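Local coordinates for EchA16_2 (Mycobacterium avium subsp. paratuberculosis, PDB 3QYR), which probably hydrates trans-2-enoyl-CoA thioesters to 3-hydroxyacyl-CoA, as a member of the enoyl-CoA hydratase/isomerase (crotonase) family, at residues Val55-Gly60 with Ala185-Ala190; Ala118-Arg123 with Val176-Gln181. All coordinates share one frame; numbering follows the deposited sequence.

Contact 1: Val55-Gly60 with Ala185-Ala190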
loop_
_atom_site.group_PDB
_atom_site.type_symbol
_atom_site.label_atom_id
_atom_site.label_comp_id
_atom_site.label_asym_id
_atom_site.label_seq_id
_atom_site.Cartn_x
_atom_site.Cartn_y
_atom_site.Cartn_z
ATOM N N VAL A 55 -9.858 -18.348 24.775
ATOM C CA VAL A 55 -9.965 -18.871 23.410
ATOM C C VAL A 55 -11.428 -19.147 23.085
ATOM O O VAL A 55 -12.189 -19.554 23.976
ATOM C CB VAL A 55 -9.147 -20.146 23.253
ATOM C CG1 VAL A 55 -9.585 -20.949 21.971
ATOM C CG2 VAL A 55 -7.661 -19.791 23.200
ATOM N N VAL A 56 -11.820 -18.867 21.837
ATOM C CA VAL A 56 -13.184 -19.102 21.364
ATOM C C VAL A 56 -13.160 -20.157 20.254
ATOM O O VAL A 56 -12.255 -20.158 19.421
ATOM C CB VAL A 56 -13.840 -17.805 20.816
ATOM C CG1 VAL A 56 -15.162 -18.131 20.106
ATOM C CG2 VAL A 56 -14.060 -16.791 21.937
ATOM N N ILE A 57 -14.134 -21.066 20.264
ATOM C CA ILE A 57 -14.282 -22.054 19.205
ATOM C C ILE A 57 -15.664 -21.840 18.616
ATOM O O ILE A 57 -16.614 -21.799 19.372
ATOM C CB ILE A 57 -14.227 -23.522 19.736
ATOM C CG1 ILE A 57 -12.820 -23.896 20.208
ATOM C CG2 ILE A 57 -14.717 -24.515 18.664
ATOM C CD1 ILE A 57 -12.721 -25.287 20.872
ATOM N N ILE A 58 -15.793 -21.723 17.292
ATOM C CA ILE A 58 -17.114 -21.658 16.692
ATOM C C ILE A 58 -17.329 -22.904 15.867
ATOM O O ILE A 58 -16.386 -23.437 15.298
ATOM C CB ILE A 58 -17.380 -20.357 15.874
ATOM C CG1 ILE A 58 -16.685 -20.346 14.508
ATOM C CG2 ILE A 58 -17.039 -19.101 16.722
ATOM C CD1 ILE A 58 -17.044 -19.052 13.668
ATOM N N THR A 59 -18.563 -23.403 15.874
ATOM C CA THR A 59 -18.917 -24.629 15.168
ATOM C C THR A 59 -20.411 -24.602 14.949
ATOM O O THR A 59 -21.085 -23.655 15.402
ATOM C CB THR A 59 -18.521 -25.911 15.970
ATOM O OG1 THR A 59 -18.609 -27.065 15.115
ATOM C CG2 THR A 59 -19.403 -26.101 17.182
ATOM N N GLY A 60 -20.914 -25.639 14.277
ATOM C CA GLY A 60 -22.347 -25.766 13.988
ATOM C C GLY A 60 -22.970 -27.083 14.415
ATOM O O GLY A 60 -22.281 -28.108 14.571
ATOM N N ALA A 185 -10.295 -32.174 18.375
ATOM C CA ALA A 185 -9.120 -31.622 17.719
ATOM C C ALA A 185 -9.064 -30.087 17.929
ATOM O O ALA A 185 -7.979 -29.519 18.132
ATOM C CB ALA A 185 -9.086 -32.031 16.256
ATOM N N ALA A 186 -10.223 -29.441 17.943
ATOM C CA ALA A 186 -10.299 -28.016 18.213
ATOM C C ALA A 186 -9.923 -27.674 19.672
ATOM O O ALA A 186 -9.199 -26.709 19.928
ATOM C CB ALA A 186 -11.721 -27.505 17.899
ATOM N N GLN A 187 -10.430 -28.469 20.619
ATOM C CA GLN A 187 -10.087 -28.315 22.042
ATOM C C GLN A 187 -8.605 -28.604 22.352
ATOM O O GLN A 187 -8.054 -28.075 23.331
ATOM C CB GLN A 187 -10.995 -29.200 22.896
ATOM C CG GLN A 187 -12.534 -28.825 22.802
ATOM C CD GLN A 187 -13.498 -29.850 23.469
ATOM O OE1 GLN A 187 -13.073 -30.846 24.035
ATOM N NE2 GLN A 187 -14.782 -29.578 23.406
ATOM N N ALA A 188 -7.946 -29.406 21.511
ATOM C CA ALA A 188 -6.527 -29.731 21.734
ATOM C C ALA A 188 -5.638 -28.530 21.364
ATOM O O ALA A 188 -4.699 -28.177 22.091
ATOM C CB ALA A 188 -6.121 -30.969 20.948
ATOM N N VAL A 189 -5.936 -27.912 20.229
ATOM C CA VAL A 189 -5.335 -26.648 19.863
ATOM C C VAL A 189 -5.691 -25.561 20.920
ATOM O O VAL A 189 -4.828 -24.789 21.328
ATOM C CB VAL A 189 -5.795 -26.230 18.476
ATOM C CG1 VAL A 189 -5.376 -24.806 18.177
ATOM C CG2 VAL A 189 -5.259 -27.223 17.442
ATOM N N ALA A 190 -6.942 -25.540 21.377
ATOM C CA ALA A 190 -7.374 -24.588 22.399
ATOM C C ALA A 190 -6.506 -24.730 23.666
ATOM O O ALA A 190 -6.001 -23.735 24.212
ATOM C CB ALA A 190 -8.838 -24.795 22.729
#
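Strand 55-60 and the helical segment 185-190 run nearly antiparallel where V55 and I57 meet A186, Q187 and A190, their short axes 9.5 Å apart and 165° between N-to-C directions. Backbones come nearest at the start of the strand, where V55 CA lies 6.4 Å from A190 CA. No hydrogen bond crosses the contact; the touching side-chain atoms are all carbons. I57 makes the larger part of the strand's contribution: its CG1 lies anti to the carbonyl carbon (chi1 -70°) and the chain continues extended, carrying CD1 out to the helix. That methyl sits 3.8 Å from A186 CB and 4.3 Å from A190 CB, one helical turn further on. Such an alpha/beta layer, with a helix lying over a strand inside the sheet, belongs to the crotonase fold; V18 of the adjacent strand 18-23 touches both I57 and A190. Small alanines suit this helix face, because a single methyl lets the helix lie close over beta-branched residues that suit a strand. V55 adds a second point of contact, placing CG1 4.0 Å from A190 CB. At the border of the contact, the aliphatic CG of Q187 comes within 4.0 Å of I57 CD1, while its amide lies further out on the exposed side of the helix.

Contact 2: Ala118-Arg123 with Val176-Gln181; sequences ASENAR and VVPHDQ
Two first torsions bring S119 and H179 together: OG of S119 lies anti to its backbone N (chi1 172°), and in H179 it is CG that takes this place (chi1 -171°). These torsions carry the hydroxyl and ND1 across the gap between the segments. S119 OG reaches the ring at its edge, in the ring plane, and forms a hydrogen bond of 2.9 Å with H179 ND1 in which either partner could be the donor. On the far side of the imidazole, NE2 is bound by D62 OD2, so polar partners at both nitrogens restrain the ring's rotation. Serine is apt here: its short side chain presents a hydroxyl that can donate or accept. Next to this pair the backbones join as parallel strands, V177 N giving a nearly straight bond of 2.9 Å to A118 O. The bond from E120 N to V177 O is more bent (3.0 Å, 136°). On one sheet face A118 CB meets V176 CG2 at 4.0 Å. E120 crosses V176 at about a right angle, its CG 3.8 Å from V176 CG1; its extended chain carries OE1 past P178 to a water, which donates to that oxygen and accepts from H179 N. The aliphatic stem thus packs on valine while the carboxylate is hydrated. Segment 118-123 leaves its strand through a type I turn from S119 to A122, and 176-181 passes through P178 into a 3-10 turn. Together they form the edge of the parallel part of the crotonase-fold sheet, where strand 176-177 is the outermost within the chain.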
loop_
_atom_site.group_PDB
_atom_site.type_symbol
_atom_site.label_atom_id
_atom_site.label_comp_id
_atom_site.label_asym_id
_atom_site.label_seq_id
_atom_site.Cartn_x
_atom_site.Cartn_y
_atom_site.Cartn_z
ATOM N N ALA A 118 -11.224 -28.982 10.088
ATOM C CA ALA A 118 -12.363 -29.546 9.379
ATOM C C ALA A 118 -12.638 -30.999 9.702
ATOM O O ALA A 118 -11.715 -31.807 9.866
ATOM C CB ALA A 118 -12.152 -29.414 7.907
ATOM N N SER A 119 -13.926 -31.321 9.767
ATOM C CA SER A 119 -14.380 -32.687 9.622
ATOM C C SER A 119 -14.268 -33.112 8.169
ATOM O O SER A 119 -14.366 -32.310 7.254
ATOM C CB SER A 119 -15.831 -32.811 10.062
ATOM O OG SER A 119 -16.326 -34.119 9.748
ATOM N N GLU A 120 -14.097 -34.400 7.945
ATOM C CA GLU A 120 -14.089 -34.962 6.571
ATOM C C GLU A 120 -15.406 -34.628 5.917
ATOM O O GLU A 120 -15.522 -34.620 4.711
ATOM C CB GLU A 120 -13.898 -36.479 6.622
ATOM C CG GLU A 120 -12.560 -36.903 7.197
ATOM C CD GLU A 120 -12.382 -38.416 7.309
ATOM O OE1 GLU A 120 -13.368 -39.146 7.530
ATOM O OE2 GLU A 120 -11.242 -38.880 7.195
ATOM N N ASN A 121 -16.412 -34.386 6.746
ATOM C CA ASN A 121 -17.702 -33.848 6.314
ATOM C C ASN A 121 -17.769 -32.401 5.813
ATOM O O ASN A 121 -18.742 -32.036 5.155
ATOM C CB ASN A 121 -18.697 -33.917 7.455
ATOM C CG ASN A 121 -19.735 -34.903 7.193
ATOM O OD1 ASN A 121 -20.759 -34.595 6.532
ATOM N ND2 ASN A 121 -19.469 -36.165 7.640
ATOM N N ALA A 122 -16.784 -31.585 6.164
ATOM C CA ALA A 122 -16.786 -30.181 5.754
ATOM C C ALA A 122 -16.748 -30.083 4.257
ATOM O O ALA A 122 -16.205 -30.953 3.568
ATOM C CB ALA A 122 -15.609 -29.452 6.346
ATOM N N ARG A 123 -17.391 -29.045 3.764
ATOM C CA ARG A 123 -17.212 -28.626 2.384
ATOM C C ARG A 123 -17.571 -27.154 2.303
ATOM O O ARG A 123 -18.177 -26.592 3.244
ATOM C CB ARG A 123 -17.956 -29.506 1.365
ATOM C CG ARG A 123 -19.370 -29.709 1.639
ATOM C CD ARG A 123 -19.993 -30.789 0.756
ATOM N NE ARG A 123 -21.376 -30.993 1.194
ATOM C CZ ARG A 123 -22.368 -31.480 0.444
ATOM N NH1 ARG A 123 -22.157 -31.861 -0.818
ATOM N NH2 ARG A 123 -23.590 -31.589 0.964
ATOM N N VAL A 176 -7.690 -31.862 8.668
ATOM C CA VAL A 176 -8.942 -32.598 8.455
ATOM C C VAL A 176 -8.926 -33.854 9.338
ATOM O O VAL A 176 -7.936 -34.575 9.354
ATOM C CB VAL A 176 -9.129 -32.950 6.978
ATOM C CG1 VAL A 176 -10.343 -33.864 6.759
ATOM C CG2 VAL A 176 -9.282 -31.658 6.167
ATOM N N VAL A 177 -9.996 -34.069 10.114
ATOM C CA VAL A 177 -10.088 -35.249 10.998
ATOM C C VAL A 177 -11.405 -36.000 10.795
ATOM O O VAL A 177 -12.320 -35.502 10.134
ATOM C CB VAL A 177 -9.985 -34.875 12.491
ATOM C CG1 VAL A 177 -8.568 -34.405 12.828
ATOM C CG2 VAL A 177 -11.057 -33.855 12.852
ATOM N N PRO A 178 -11.507 -37.207 11.339
ATOM C CA PRO A 178 -12.768 -37.895 11.198
ATOM C C PRO A 178 -13.836 -37.183 12.001
ATOM O O PRO A 178 -13.556 -36.630 13.059
ATOM C CB PRO A 178 -12.472 -39.282 11.778
ATOM C CG PRO A 178 -10.993 -39.499 11.492
ATOM C CD PRO A 178 -10.428 -38.109 11.791
ATOM N N HIS A 179 -15.055 -37.213 11.486
ATOM C CA HIS A 179 -16.140 -36.421 12.028
ATOM C C HIS A 179 -16.232 -36.443 13.539
ATOM O O HIS A 179 -16.382 -35.391 14.144
ATOM C CB HIS A 179 -17.500 -36.818 11.412
ATOM C CG HIS A 179 -18.609 -35.883 11.798
ATOM N ND1 HIS A 179 -18.627 -34.557 11.412
ATOM C CD2 HIS A 179 -19.691 -36.057 12.600
ATOM C CE1 HIS A 179 -19.697 -33.963 11.924
ATOM N NE2 HIS A 179 -20.354 -34.848 12.657
ATOM N N ASP A 180 -16.148 -37.617 14.153
ATOM C CA ASP A 180 -16.352 -37.715 15.614
ATOM C C ASP A 180 -15.155 -37.244 16.451
ATOM O O ASP A 180 -15.229 -37.233 17.681
ATOM C CB ASP A 180 -16.820 -39.124 16.066
ATOM C CG ASP A 180 -15.815 -40.235 15.749
ATOM O OD1 ASP A 180 -14.586 -40.010 15.660
ATOM O OD2 ASP A 180 -16.272 -41.380 15.575
ATOM N N GLN A 181 -14.062 -36.862 15.793
ATOM C CA GLN A 181 -12.916 -36.266 16.469
ATOM C C GLN A 181 -12.902 -34.725 16.364
ATOM O O GLN A 181 -12.026 -34.083 16.953
ATOM C CB GLN A 181 -11.612 -36.825 15.892
ATOM C CG GLN A 181 -11.414 -38.363 16.045
ATOM C CD GLN A 181 -10.057 -38.845 15.476
ATOM O OE1 GLN A 181 -9.055 -38.117 15.559
ATOM N NE2 GLN A 181 -10.025 -40.052 14.889
HETATM O O HOH W 1 -15.489 -38.751 8.894
#

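Overall arrangement
Contacts 1 and 2 meet on the same sheet, in which strands 94-98 and 115-119 separate strand 55-60 from the edge strand 176-177; their centres are about 13 Å apart. After pairing in contact 2, the chain turns through 179-181 and enters helix 182-195, which folds back over strand 55-60 in contact 1. Along the sequence, contact 2 is therefore nested within the loop closed by contact 1. They also touch directly, A185 CB lying 4.2 Å from V177 CG1. A second connection runs through D62, two residues beyond strand 55-60, which reaches over to contact 2, while N99 touches both H179 and T59.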